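Long-range contact in putative MAR1 (Leishmania donovani, PDB 1X9G), which is of unknown function but belongs to the isochorismatase superfamily and is a putative MAR1 ribonuclease: residues Cys120-Val125 and Lys155-Trp160. Residues are numbered along the deposited sequence; the frame is centred on the assembly and turned at random.
Sequences CILQTV and KLMSSW
W160 points the benzene end of its indole at helix 117-130, and V125 meets it at the edge: V125 CG2 lies near the ring plane, 3.4 Å from W160 CZ3. L122 comes up to the benzene end obliquely, its side chain at about a right angle to that of W160, with L122 CD1 3.6 Å from W160 CH2. With CG of L122 anti to the backbone N (chi1 -176°), the side chain is carried toward the other segment, where CD1 also touches M157 CG at 3.7 Å and, more loosely, L156 CD1 at 4.1 Å. The two helices lie next to each other on one face of the parallel sheet of this α/β isochorismatase-like fold; V125 also rests on V135 and L137, M157 on I166. M157 runs out toward helix 117-130, its side chain crossing that of V125 at about a right angle, SD 3.9 Å from V125 CG1. A bend at chi3 (-78°) brings CE to within 4.2 Å of I121 CG2. M157 CA and L156 O sit over one face of the indole near the rim; L156 O accepts from both S159 N and S159 OG, the hydroxyl at 2.5 Å. From a second subunit, R11 makes a cation-pi contact to W160 and S171 packs on L122.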
loop_
_atom_site.group_PDB
_atom_site.type_symbol
_atom_site.label_atom_id
_atom_site.label_comp_id
_atom_site.label_asym_id
_atom_site.label_seq_id
_atom_site.Cartn_x
_atom_site.Cartn_y
_atom_site.Cartn_z
ATOM N N CYS A 120 8.032 -20.645 -0.788
ATOM C CA CYS A 120 7.124 -21.564 -0.151
ATOM C C CYS A 120 5.969 -20.845 0.535
ATOM O O CYS A 120 4.806 -21.293 0.395
ATOM C CB CYS A 120 7.873 -22.474 0.850
ATOM S SG CYS A 120 9.383 -23.378 0.181
ATOM N N ILE A 121 6.270 -19.749 1.275
ATOM C CA ILE A 121 5.229 -19.014 2.079
ATOM C C ILE A 121 4.155 -18.497 1.144
ATOM O O ILE A 121 2.992 -18.809 1.281
ATOM C CB ILE A 121 5.798 -17.791 2.918
ATOM C CG1 ILE A 121 6.773 -18.222 4.041
ATOM C CG2 ILE A 121 4.675 -16.935 3.481
ATOM C CD1 ILE A 121 6.169 -18.972 5.215
ATOM N N LEU A 122 4.603 -17.739 0.153
ATOM C CA LEU A 122 3.750 -17.165 -0.878
ATOM C C LEU A 122 2.834 -18.237 -1.559
ATOM O O LEU A 122 1.616 -18.108 -1.571
ATOM C CB LEU A 122 4.627 -16.353 -1.863
ATOM C CG LEU A 122 3.894 -15.592 -2.989
ATOM C CD1 LEU A 122 3.156 -14.339 -2.497
ATOM C CD2 LEU A 122 4.842 -15.207 -4.136
ATOM N N GLN A 123 3.419 -19.312 -2.086
ATOM C CA GLN A 123 2.612 -20.398 -2.713
ATOM C C GLN A 123 1.674 -21.072 -1.744
ATOM O O GLN A 123 0.510 -21.369 -2.078
ATOM C CB GLN A 123 3.509 -21.429 -3.433
ATOM C CG GLN A 123 4.436 -20.726 -4.432
ATOM C CD GLN A 123 5.124 -21.640 -5.408
ATOM O OE1 GLN A 123 4.515 -22.569 -5.927
ATOM N NE2 GLN A 123 6.386 -21.339 -5.725
ATOM N N THR A 124 2.170 -21.276 -0.529
ATOM C CA THR A 124 1.368 -21.884 0.549
ATOM C C THR A 124 0.101 -21.061 0.821
ATOM O O THR A 124 -1.007 -21.620 0.821
ATOM C CB THR A 124 2.206 -21.954 1.808
ATOM O OG1 THR A 124 3.336 -22.789 1.540
ATOM C CG2 THR A 124 1.433 -22.467 2.949
ATOM N N VAL A 125 0.249 -19.731 0.998
ATOM C CA VAL A 125 -0.934 -18.917 1.260
ATOM C C VAL A 125 -1.910 -18.819 0.098
ATOM O O VAL A 125 -3.093 -18.859 0.335
ATOM C CB VAL A 125 -0.693 -17.520 2.028
ATOM C CG1 VAL A 125 0.679 -17.391 2.593
ATOM C CG2 VAL A 125 -1.026 -16.337 1.210
ATOM N N LYS A 155 3.930 -7.139 -0.001
ATOM C CA LYS A 155 2.924 -6.286 -0.650
ATOM C C LYS A 155 1.918 -7.064 -1.461
ATOM O O LYS A 155 0.761 -6.797 -1.382
ATOM C CB LYS A 155 3.471 -5.226 -1.642
ATOM C CG LYS A 155 4.728 -4.501 -1.350
ATOM C CD LYS A 155 4.589 -3.456 -0.255
ATOM C CE LYS A 155 5.487 -2.217 -0.603
ATOM N NZ LYS A 155 5.249 -1.113 0.376
ATOM N N LEU A 156 2.332 -8.003 -2.283
ATOM C CA LEU A 156 1.339 -8.777 -3.021
ATOM C C LEU A 156 0.294 -9.314 -2.013
ATOM O O LEU A 156 -0.907 -9.138 -2.180
ATOM C CB LEU A 156 1.996 -9.999 -3.672
ATOM C CG LEU A 156 1.549 -10.333 -5.084
ATOM C CD1 LEU A 156 1.708 -11.841 -5.375
ATOM C CD2 LEU A 156 0.143 -9.761 -5.474
ATOM N N MET A 157 0.777 -10.029 -1.017
ATOM C CA MET A 157 -0.117 -10.695 -0.074
ATOM C C MET A 157 -1.034 -9.721 0.715
ATOM O O MET A 157 -2.158 -10.078 0.989
ATOM C CB MET A 157 0.662 -11.577 0.918
ATOM C CG MET A 157 1.317 -12.809 0.275
ATOM S SD MET A 157 2.094 -13.984 1.431
ATOM C CE MET A 157 3.657 -13.183 1.837
ATOM N N SER A 158 -0.547 -8.529 1.078
ATOM C CA SER A 158 -1.358 -7.455 1.678
ATOM C C SER A 158 -2.576 -7.036 0.820
ATOM O O SER A 158 -3.513 -6.406 1.305
ATOM C CB SER A 158 -0.475 -6.207 1.865
ATOM O OG SER A 158 0.281 -6.304 3.070
ATOM N N SER A 159 -2.512 -7.306 -0.475
ATOM C CA SER A 159 -3.611 -6.985 -1.359
ATOM C C SER A 159 -4.574 -8.139 -1.508
ATOM O O SER A 159 -5.455 -8.054 -2.321
ATOM C CB SER A 159 -3.073 -6.593 -2.730
ATOM O OG SER A 159 -2.613 -7.769 -3.402
ATOM N N TRP A 160 -4.392 -9.209 -0.743
ATOM C CA TRP A 160 -5.218 -10.446 -0.816
ATOM C C TRP A 160 -6.309 -10.524 0.278
ATOM O O TRP A 160 -6.723 -11.640 0.667
ATOM C CB TRP A 160 -4.334 -11.733 -0.715
ATOM C CG TRP A 160 -3.482 -11.975 -1.926
ATOM C CD1 TRP A 160 -3.547 -11.280 -3.123
ATOM C CD2 TRP A 160 -2.440 -12.967 -2.098
ATOM N NE1 TRP A 160 -2.634 -11.792 -3.999
ATOM C CE2 TRP A 160 -1.957 -12.831 -3.416
ATOM C CE3 TRP A 160 -1.915 -14.002 -1.282
ATOM C CZ2 TRP A 160 -0.941 -13.648 -3.938
ATOM C CZ3 TRP A 160 -0.899 -14.823 -1.805
ATOM C CH2 TRP A 160 -0.415 -14.621 -3.125
#